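Local coordinates for protein TRAP dicarboxylate transporter-DctP subunit (Desulfovibrio salexigens, PDB 4N6D) that probably captures a small organic acid in the periplasm and delivers it to a TRAP transporter, as the periplasmic solute-binding component of that system, at residues R50-V55 with V65-G70; P157-D162 with C222-E227; S176-S181 with G205-F210. All blocks are in the same frame, centred on the assembly; numbering follows the deposited sequence. Where two conformers were deposited one is given.

Contact 1: R50-V55 with V65-G70; sequences RWKQEV and VQTYPG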
loop_
_atom_site.group_PDB
_atom_site.type_symbol
_atom_site.label_atom_id
_atom_site.label_comp_id
_atom_site.label_asym_id
_atom_site.label_seq_id
_atom_site.Cartn_x
_atom_site.Cartn_y
_atom_site.Cartn_z
ATOM N N ARG A 50 5.929 -5.000 -15.506
ATOM C CA ARG A 50 6.121 -3.778 -16.298
ATOM C C ARG A 50 7.542 -3.236 -16.121
ATOM O O ARG A 50 8.185 -2.793 -17.082
ATOM C CB ARG A 50 5.080 -2.733 -15.916
ATOM C CG ARG A 50 5.083 -1.496 -16.829
ATOM C CD ARG A 50 5.821 -0.361 -16.189
ATOM N NE ARG A 50 5.923 0.766 -17.117
ATOM C CZ ARG A 50 6.588 1.886 -16.852
ATOM N NH1 ARG A 50 7.182 2.048 -15.675
ATOM N NH2 ARG A 50 6.637 2.857 -17.769
ATOM N N TRP A 51 8.046 -3.323 -14.898
ATOM C CA TRP A 51 9.400 -2.886 -14.606
ATOM C C TRP A 51 10.392 -3.721 -15.409
ATOM O O TRP A 51 11.308 -3.179 -16.021
ATOM C CB TRP A 51 9.656 -3.014 -13.118
ATOM C CG TRP A 51 10.981 -2.475 -12.648
ATOM C CD1 TRP A 51 11.240 -1.194 -12.253
ATOM C CD2 TRP A 51 12.198 -3.204 -12.473
ATOM N NE1 TRP A 51 12.557 -1.070 -11.870
ATOM C CE2 TRP A 51 13.166 -2.292 -11.992
ATOM C CE3 TRP A 51 12.578 -4.536 -12.694
ATOM C CZ2 TRP A 51 14.470 -2.668 -11.703
ATOM C CZ3 TRP A 51 13.892 -4.907 -12.416
ATOM C CH2 TRP A 51 14.816 -3.975 -11.937
ATOM N N LYS A 52 10.209 -5.040 -15.414
ATOM C CA LYS A 52 11.009 -5.929 -16.240
ATOM C C LYS A 52 11.013 -5.491 -17.703
ATOM O O LYS A 52 12.062 -5.411 -18.370
ATOM C CB LYS A 52 10.460 -7.360 -16.141
ATOM C CG LYS A 52 10.916 -8.277 -17.284
ATOM C CD LYS A 52 10.550 -9.735 -17.050
ATOM C CE LYS A 52 10.895 -10.586 -18.279
ATOM N NZ LYS A 52 10.799 -12.055 -18.013
ATOM N N GLN A 53 9.822 -5.223 -18.221
ATOM C CA GLN A 53 9.690 -4.849 -19.629
ATOM C C GLN A 53 10.541 -3.613 -19.922
ATOM O O GLN A 53 11.257 -3.564 -20.910
ATOM C CB GLN A 53 8.230 -4.560 -19.966
ATOM C CG GLN A 53 7.341 -5.803 -19.978
ATOM C CD GLN A 53 5.858 -5.470 -19.904
ATOM O OE1 GLN A 53 5.436 -4.338 -20.178
ATOM N NE2 GLN A 53 5.056 -6.459 -19.526
ATOM N N GLU A 54 10.450 -2.614 -19.054
ATOM C CA GLU A 54 11.165 -1.365 -19.286
ATOM C C GLU A 54 12.667 -1.521 -19.099
ATOM O O GLU A 54 13.445 -0.954 -19.832
ATOM C CB GLU A 54 10.627 -0.263 -18.375
ATOM C CG GLU A 54 9.319 0.352 -18.860
ATOM C CD GLU A 54 9.338 0.734 -20.359
ATOM O OE1 GLU A 54 10.235 1.491 -20.828
ATOM O OE2 GLU A 54 8.462 0.241 -21.084
ATOM N N VAL A 55 13.074 -2.344 -18.138
ATOM C CA VAL A 55 14.503 -2.574 -17.925
ATOM C C VAL A 55 15.144 -3.304 -19.119
ATOM O O VAL A 55 16.206 -2.926 -19.580
ATOM C CB VAL A 55 14.754 -3.351 -16.626
ATOM C CG1 VAL A 55 16.162 -3.905 -16.576
ATOM C CG2 VAL A 55 14.481 -2.450 -15.432
ATOM N N VAL A 65 15.524 -10.118 -16.820
ATOM C CA VAL A 65 14.928 -10.304 -15.496
ATOM C C VAL A 65 14.013 -11.531 -15.495
ATOM O O VAL A 65 13.121 -11.657 -16.352
ATOM C CB VAL A 65 14.092 -9.059 -15.117
ATOM C CG1 VAL A 65 13.531 -9.201 -13.692
ATOM C CG2 VAL A 65 14.926 -7.814 -15.230
ATOM N N GLN A 66 14.254 -12.469 -14.578
ATOM C CA GLN A 66 13.331 -13.575 -14.369
ATOM C C GLN A 66 12.483 -13.271 -13.150
ATOM O O GLN A 66 13.013 -12.994 -12.078
ATOM C CB GLN A 66 14.058 -14.886 -14.080
ATOM C CG GLN A 66 14.785 -15.459 -15.253
ATOM C CD GLN A 66 16.001 -14.643 -15.580
ATOM O OE1 GLN A 66 16.125 -14.106 -16.682
ATOM N NE2 GLN A 66 16.918 -14.544 -14.620
ATOM N N THR A 67 11.169 -13.340 -13.323
ATOM C CA THR A 67 10.245 -13.033 -12.244
ATOM C C THR A 67 9.681 -14.284 -11.576
ATOM O O THR A 67 9.434 -15.318 -12.214
ATOM C CB THR A 67 9.107 -12.147 -12.735
ATOM O OG1 THR A 67 8.334 -12.844 -13.716
ATOM C CG2 THR A 67 9.643 -10.846 -13.325
ATOM N N TYR A 68 9.454 -14.160 -10.271
ATOM C CA TYR A 68 8.949 -15.243 -9.464
ATOM C C TYR A 68 7.783 -14.760 -8.598
ATOM O O TYR A 68 7.943 -14.563 -7.397
ATOM C CB TYR A 68 10.076 -15.773 -8.580
ATOM C CG TYR A 68 11.202 -16.419 -9.355
ATOM C CD1 TYR A 68 12.216 -15.665 -9.902
ATOM C CD2 TYR A 68 11.239 -17.790 -9.528
ATOM C CE1 TYR A 68 13.257 -16.249 -10.604
ATOM C CE2 TYR A 68 12.254 -18.386 -10.215
ATOM C CZ TYR A 68 13.270 -17.621 -10.753
ATOM O OH TYR A 68 14.267 -18.253 -11.454
ATOM N N PRO A 69 6.609 -14.566 -9.217
ATOM C CA PRO A 69 5.398 -14.220 -8.477
ATOM C C PRO A 69 4.955 -15.370 -7.583
ATOM O O PRO A 69 5.385 -16.516 -7.750
ATOM C CB PRO A 69 4.367 -14.011 -9.583
ATOM C CG PRO A 69 4.826 -14.933 -10.670
ATOM C CD PRO A 69 6.315 -14.818 -10.645
ATOM N N GLY A 70 4.092 -15.066 -6.628
ATOM C CA GLY A 70 3.462 -16.095 -5.839
ATOM C C GLY A 70 4.407 -16.939 -5.002
ATOM O O GLY A 70 4.173 -18.130 -4.777
HETATM O O HOH W 1 8.089 -12.546 -16.888
HETATM O O HOH W 2 10.359 -14.477 -15.849
#
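This is a helix-on-strand contact inside a beta-alpha-beta unit: Lys52 and Trp51 of helix 43-58 meet Val65 of strand 63-68, and the helix and strand segments run antiparallel at 175° with axes 9.1 Å apart. Lys52 and Val65 carry most of it. The CG of Lys52 is anti to the backbone N (chi1 161°) and the chain stays extended, a shape that lays it along Val65, with CG packing 3.9 Å from Val65 CB. The ammonium reaches the strand backbone, with Lys52 NZ giving a hydrogen bond of 2.9 Å to Val65 O, nearly straight on to the carbonyl at 172°. One water links Lys52 NZ to Thr67 OG1, which also bonds Glu49. A second accepts from Thr67 N at 2.9 Å and, weakly, from Lys52 NZ. Deeper in, Val65 CG2 lies 4.2 Å from Trp51 CZ3 and 4.3 Å from Val55 CG1, while Val55 CG2 covers one face of the indole; Tyr34 of the adjacent strand 30-35 and Leu255 of helix 249-285 close over this apolar part. The lysine thus serves both chemistries, its methylenes extending the greasy layer and its charge meeting a carbonyl and water at the more open margin.

Contact 2: P157-D162 with C222-E227; sequences PVRNLD and CRYETE
A proline lying flat on a tyrosine is the striking thing here: Pro157 CG sits over the centre of one face of the Tyr224 ring, 3.7 Å from the centroid and only 13° off the ring normal, a clear CH-pi contact. The two side chains run side by side and point the same way, so Pro157 CB and CD also lie against the ring, CB nearest CD1 and CD nearest CD2 and CE2. Tyr224 CG is anti to its own carbonyl carbon (chi1 -58°), which turns one face of the ring to the proline. The guanidinium of Arg159 approaches the same ring, its NH1 4.2 Å from Tyr224 CE1, while its charge is paired with Glu288 of the neighbouring strand.

Two residues further along the strand the chemistry turns polar. Thr226 OG1 donates to Val158 O at 2.7 Å, in the carbonyl plane and on a lone pair, with a C=O...donor angle of 137°. The same hydroxyl accepts from a water at 2.7 Å, and that water in turn accepts from Val158 N at 2.8 Å. One threonine oxygen therefore serves both polar groups of the Val158 backbone, directly and through water, tying a loop with no regular structure to a strand.

Strand 224-226 lies between strands 151-154 and 288-290 of a mixed sheet, and Arg223 and Tyr224 both face Thr154: this is a classic beta bulge at the start of the strand, with the loop that follows strand 151-154 folded back over it.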
loop_
_atom_site.group_PDB
_atom_site.type_symbol
_atom_site.label_atom_id
_atom_site.label_comp_id
_atom_site.label_asym_id
_atom_site.label_seq_id
_atom_site.Cartn_x
_atom_site.Cartn_y
_atom_site.Cartn_z
ATOM N N PRO A 157 -25.733 -0.300 4.635
ATOM C CA PRO A 157 -24.970 0.955 4.518
ATOM C C PRO A 157 -24.396 1.462 5.841
ATOM O O PRO A 157 -25.094 1.459 6.857
ATOM C CB PRO A 157 -26.009 1.970 4.021
ATOM C CG PRO A 157 -27.187 1.184 3.588
ATOM C CD PRO A 157 -27.135 -0.151 4.219
ATOM N N VAL A 158 -23.135 1.866 5.819
ATOM C CA VAL A 158 -22.534 2.609 6.925
ATOM C C VAL A 158 -22.508 4.074 6.496
ATOM O O VAL A 158 -21.653 4.480 5.709
ATOM C CB VAL A 158 -21.132 2.091 7.269
ATOM C CG1 VAL A 158 -20.476 2.977 8.286
ATOM C CG2 VAL A 158 -21.230 0.663 7.791
ATOM N N ARG A 159 -23.457 4.857 6.995
ATOM C CA ARG A 159 -23.554 6.262 6.607
ATOM C C ARG A 159 -23.016 7.195 7.675
ATOM O O ARG A 159 -22.735 8.368 7.403
ATOM C CB ARG A 159 -24.999 6.607 6.287
ATOM C CG ARG A 159 -25.599 5.683 5.248
ATOM C CD ARG A 159 -26.916 6.197 4.747
ATOM N NE ARG A 159 -27.482 5.249 3.787
ATOM C CZ ARG A 159 -27.145 5.191 2.501
ATOM N NH1 ARG A 159 -27.722 4.291 1.723
ATOM N NH2 ARG A 159 -26.266 6.028 1.992
ATOM N N ASN A 160 -22.842 6.674 8.883
ATOM C CA ASN A 160 -22.294 7.467 9.977
ATOM C C ASN A 160 -21.637 6.575 11.016
ATOM O O ASN A 160 -21.628 5.342 10.896
ATOM C CB ASN A 160 -23.400 8.296 10.626
ATOM C CG ASN A 160 -24.552 7.440 11.110
ATOM O OD1 ASN A 160 -24.340 6.397 11.732
ATOM N ND2 ASN A 160 -25.777 7.861 10.807
ATOM N N LEU A 161 -21.070 7.193 12.039
ATOM C CA LEU A 161 -20.341 6.418 13.028
ATOM C C LEU A 161 -21.228 5.532 13.874
ATOM O O LEU A 161 -20.779 4.500 14.369
ATOM C CB LEU A 161 -19.548 7.350 13.934
ATOM C CG LEU A 161 -18.274 7.865 13.302
ATOM C CD1 LEU A 161 -17.630 8.835 14.278
ATOM C CD2 LEU A 161 -17.309 6.737 12.951
ATOM N N ASP A 162 -22.480 5.930 14.063
ATOM C CA ASP A 162 -23.389 5.112 14.842
ATOM C C ASP A 162 -23.605 3.772 14.142
ATOM O O ASP A 162 -23.755 2.748 14.797
ATOM C CB ASP A 162 -24.710 5.837 15.082
ATOM C CG ASP A 162 -25.638 5.082 16.020
ATOM O OD1 ASP A 162 -25.275 4.895 17.203
ATOM O OD2 ASP A 162 -26.740 4.693 15.573
ATOM N N CYS A 222 -21.493 -7.229 -0.678
ATOM C CA CYS A 222 -21.343 -5.931 -0.025
ATOM C C CYS A 222 -21.539 -4.847 -1.049
ATOM O O CYS A 222 -20.614 -4.511 -1.775
ATOM C CB CYS A 222 -19.951 -5.769 0.568
ATOM S SG CYS A 222 -19.551 -7.039 1.776
ATOM N N ARG A 223 -22.738 -4.281 -1.076
ATOM C CA ARG A 223 -23.098 -3.321 -2.101
ATOM C C ARG A 223 -23.124 -1.881 -1.632
ATOM O O ARG A 223 -23.646 -1.027 -2.337
ATOM C CB ARG A 223 -24.460 -3.711 -2.673
ATOM C CG ARG A 223 -24.401 -5.113 -3.256
ATOM C CD ARG A 223 -25.591 -5.486 -4.073
ATOM N NE ARG A 223 -25.495 -6.894 -4.442
ATOM C CZ ARG A 223 -26.335 -7.509 -5.266
ATOM N NH1 ARG A 223 -27.323 -6.830 -5.834
ATOM N NH2 ARG A 223 -26.176 -8.799 -5.527
ATOM N N TYR A 224 -22.591 -1.636 -0.431
ATOM C CA TYR A 224 -22.458 -0.286 0.119
ATOM C C TYR A 224 -21.007 -0.067 0.509
ATOM O O TYR A 224 -20.434 -0.802 1.324
ATOM C CB TYR A 224 -23.385 -0.068 1.316
ATOM C CG TYR A 224 -24.807 -0.295 0.919
ATOM C CD1 TYR A 224 -25.561 0.727 0.363
ATOM C CD2 TYR A 224 -25.394 -1.551 1.051
ATOM C CE1 TYR A 224 -26.863 0.528 -0.033
ATOM C CE2 TYR A 224 -26.698 -1.766 0.651
ATOM C CZ TYR A 224 -27.422 -0.716 0.098
ATOM O OH TYR A 224 -28.724 -0.883 -0.299
ATOM N N GLU A 225 -20.405 0.933 -0.122
ATOM C CA GLU A 225 -18.979 1.142 -0.024
ATOM C C GLU A 225 -18.757 2.521 0.588
ATOM O O GLU A 225 -19.052 3.551 -0.047
ATOM C CB GLU A 225 -18.339 1.071 -1.409
ATOM C CG GLU A 225 -19.063 0.175 -2.425
ATOM C CD GLU A 225 -19.224 -1.281 -1.984
ATOM O OE1 GLU A 225 -18.598 -1.690 -0.982
ATOM O OE2 GLU A 225 -20.006 -2.026 -2.649
ATOM N N THR A 226 -18.240 2.547 1.809
ATOM C CA THR A 226 -18.003 3.820 2.499
ATOM C C THR A 226 -16.542 4.226 2.384
ATOM O O THR A 226 -15.656 3.532 2.882
ATOM C CB THR A 226 -18.433 3.714 3.961
ATOM O OG1 THR A 226 -19.836 3.398 3.993
ATOM C CG2 THR A 226 -18.192 5.034 4.693
ATOM N N GLU A 227 -16.298 5.339 1.707
ATOM C CA GLU A 227 -14.943 5.780 1.414
ATOM C C GLU A 227 -14.384 6.588 2.579
ATOM O O GLU A 227 -14.584 7.798 2.710
ATOM C CB GLU A 227 -14.883 6.579 0.110
ATOM C CG GLU A 227 -13.456 6.682 -0.454
ATOM C CD GLU A 227 -13.379 7.350 -1.819
ATOM O OE1 GLU A 227 -14.168 8.297 -2.051
ATOM O OE2 GLU A 227 -12.540 6.912 -2.658
HETATM O O HOH W 3 -21.428 1.197 3.691
#

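Contact 3: S176-S181 with G205-F210; sequences SKILES and GLFSSF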
loop_
_atom_site.group_PDB
_atom_site.type_symbol
_atom_site.label_atom_id
_atom_site.label_comp_id
_atom_site.label_asym_id
_atom_site.label_seq_id
_atom_site.Cartn_x
_atom_site.Cartn_y
_atom_site.Cartn_z
ATOM N N SER A 176 -7.831 -3.292 12.299
ATOM C CA SER A 176 -8.577 -3.805 13.444
ATOM C C SER A 176 -8.521 -2.801 14.588
ATOM O O SER A 176 -9.518 -2.546 15.253
ATOM C CB SER A 176 -8.030 -5.151 13.914
ATOM O OG SER A 176 -8.349 -6.151 12.975
ATOM N N LYS A 177 -7.340 -2.234 14.820
ATOM C CA LYS A 177 -7.180 -1.286 15.914
ATOM C C LYS A 177 -8.107 -0.101 15.685
ATOM O O LYS A 177 -8.779 0.370 16.622
ATOM C CB LYS A 177 -5.719 -0.844 16.052
ATOM C CG LYS A 177 -4.800 -1.910 16.619
ATOM C CD LYS A 177 -3.339 -1.450 16.616
ATOM C CE LYS A 177 -2.526 -2.188 17.647
ATOM N NZ LYS A 177 -2.936 -1.838 19.035
ATOM N N ILE A 178 -8.143 0.376 14.443
ATOM C CA ILE A 178 -9.025 1.483 14.082
ATOM C C ILE A 178 -10.488 1.126 14.318
ATOM O O ILE A 178 -11.238 1.881 14.945
ATOM C CB ILE A 178 -8.762 1.923 12.652
ATOM C CG1 ILE A 178 -7.373 2.562 12.577
ATOM C CG2 ILE A 178 -9.840 2.879 12.186
ATOM C CD1 ILE A 178 -6.882 2.802 11.177
ATOM N N LEU A 179 -10.917 -0.041 13.850
ATOM C CA LEU A 179 -12.291 -0.450 14.107
ATOM C C LEU A 179 -12.620 -0.507 15.598
ATOM O O LEU A 179 -13.702 -0.094 16.006
ATOM C CB LEU A 179 -12.554 -1.815 13.477
ATOM C CG LEU A 179 -12.655 -1.815 11.957
ATOM C CD1 LEU A 179 -12.658 -3.250 11.443
ATOM C CD2 LEU A 179 -13.902 -1.085 11.509
ATOM N N GLU A 180 -11.707 -1.044 16.405
ATOM C CA GLU A 180 -11.966 -1.131 17.835
ATOM C C GLU A 180 -12.167 0.286 18.372
ATOM O O GLU A 180 -13.086 0.531 19.160
ATOM C CB GLU A 180 -10.823 -1.840 18.577
ATOM C CG GLU A 180 -11.156 -2.161 20.031
ATOM C CD GLU A 180 -12.303 -3.157 20.173
ATOM O OE1 GLU A 180 -12.333 -4.152 19.412
ATOM O OE2 GLU A 180 -13.175 -2.941 21.046
ATOM N N SER A 181 -11.326 1.218 17.933
ATOM C CA SER A 181 -11.410 2.591 18.435
ATOM C C SER A 181 -12.712 3.282 18.037
ATOM O O SER A 181 -13.143 4.234 18.691
ATOM C CB SER A 181 -10.204 3.427 17.991
ATOM O OG SER A 181 -10.352 3.936 16.667
ATOM N N GLY A 205 -19.083 -7.062 6.791
ATOM C CA GLY A 205 -18.339 -6.300 5.803
ATOM C C GLY A 205 -16.850 -6.538 5.948
ATOM O O GLY A 205 -16.418 -7.381 6.740
ATOM N N LEU A 206 -16.061 -5.805 5.181
ATOM C CA LEU A 206 -14.622 -5.897 5.319
ATOM C C LEU A 206 -13.949 -4.554 5.121
ATOM O O LEU A 206 -14.526 -3.629 4.555
ATOM C CB LEU A 206 -14.033 -6.957 4.383
ATOM C CG LEU A 206 -13.979 -6.705 2.879
ATOM C CD1 LEU A 206 -13.099 -7.756 2.236
ATOM C CD2 LEU A 206 -15.339 -6.744 2.250
ATOM N N PHE A 207 -12.726 -4.464 5.626
ATOM C CA PHE A 207 -11.945 -3.237 5.603
ATOM C C PHE A 207 -10.744 -3.539 4.728
ATOM O O PHE A 207 -9.819 -4.285 5.128
ATOM C CB PHE A 207 -11.509 -2.905 7.020
ATOM C CG PHE A 207 -11.356 -1.426 7.311
ATOM C CD1 PHE A 207 -11.172 -0.488 6.307
ATOM C CD2 PHE A 207 -11.354 -1.002 8.629
ATOM C CE1 PHE A 207 -11.018 0.887 6.633
ATOM C CE2 PHE A 207 -11.202 0.341 8.960
ATOM C CZ PHE A 207 -11.037 1.285 7.956
ATOM N N SER A 208 -10.776 -3.023 3.507
ATOM C CA SER A 208 -9.738 -3.311 2.533
ATOM C C SER A 208 -9.805 -2.287 1.399
ATOM O O SER A 208 -10.619 -1.378 1.405
ATOM C CB SER A 208 -9.942 -4.723 1.976
ATOM O OG SER A 208 -8.781 -5.180 1.309
ATOM N N SER A 209 -8.942 -2.419 0.407
ATOM C CA SER A 209 -9.066 -1.534 -0.730
ATOM C C SER A 209 -10.185 -2.017 -1.660
ATOM O O SER A 209 -10.554 -3.193 -1.671
ATOM C CB SER A 209 -7.743 -1.341 -1.476
ATOM O OG SER A 209 -7.181 -2.560 -1.852
ATOM N N PHE A 210 -10.730 -1.086 -2.423
ATOM C CA PHE A 210 -11.910 -1.334 -3.252
ATOM C C PHE A 210 -11.695 -2.344 -4.372
ATOM O O PHE A 210 -12.675 -2.854 -4.919
ATOM C CB PHE A 210 -12.417 -0.026 -3.885
ATOM C CG PHE A 210 -13.164 0.902 -2.944
ATOM C CD1 PHE A 210 -13.934 0.419 -1.901
ATOM C CD2 PHE A 210 -13.107 2.271 -3.135
ATOM C CE1 PHE A 210 -14.635 1.290 -1.055
ATOM C CE2 PHE A 210 -13.796 3.144 -2.309
ATOM C CZ PHE A 210 -14.574 2.662 -1.271
#
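Phe207, Leu179 and Ile178 make up this contact, and Phe207 has the most surface covered. The phenyl ring leaves strand 205-208 toward helix 173-181 and offers the helix its edge: Leu179 CG lies near the ring plane, 3.7 Å from Phe207 CD2. Both leucine methyls follow, CD1 and CD2 each 3.8 Å from that same carbon; the isobutyl end packs at the CD2 edge, displaced to one side of the ring plane, with the two side chains overlapping head to tail. Leu179 has CG anti to its carbonyl carbon (chi1 -72°), which brings its branch up to the ring edge. Ile178 touches the next carbon round the rim, more loosely, with CG2 4.3 Å from Phe207 CE2 and again near the ring plane.

No hydrogen bond crosses between the two segments; within the helix, Ser181 OG donates to Ile178 O at 2.8 Å. Other parts of the fold pack round these residues: Ile152 of strand 151-154 and Thr230 also touch Phe207, while Thr304 and Leu307 of helix 294-317 pack on Ile178. What results is the apolar layer of an alpha/beta domain, a helix laid against the outermost strand of a mixed sheet, as in periplasmic binding proteins.

In the fold
Contact 1 stands on the opposite side of the chain's centre from the other two, its centre 38 Å from contact 2 and 32 Å from contact 3, and belongs to the five-stranded sheet. Contacts 2 and 3 reach the four-stranded sheet and touch, Glu225 CB of one lying 3.7 Å from Phe210 CE1 of the other, with contact 3 nested in the chain loop that contact 2 closes. Burial and chemistry go together only in part. Contact 3 is buried and purely apolar; contact 1 is also buried yet adds a lysine-to-carbonyl bond and waters. Contact 2, partly exposed and made by a loop, combines a CH-pi contact with a threonine-water bridge.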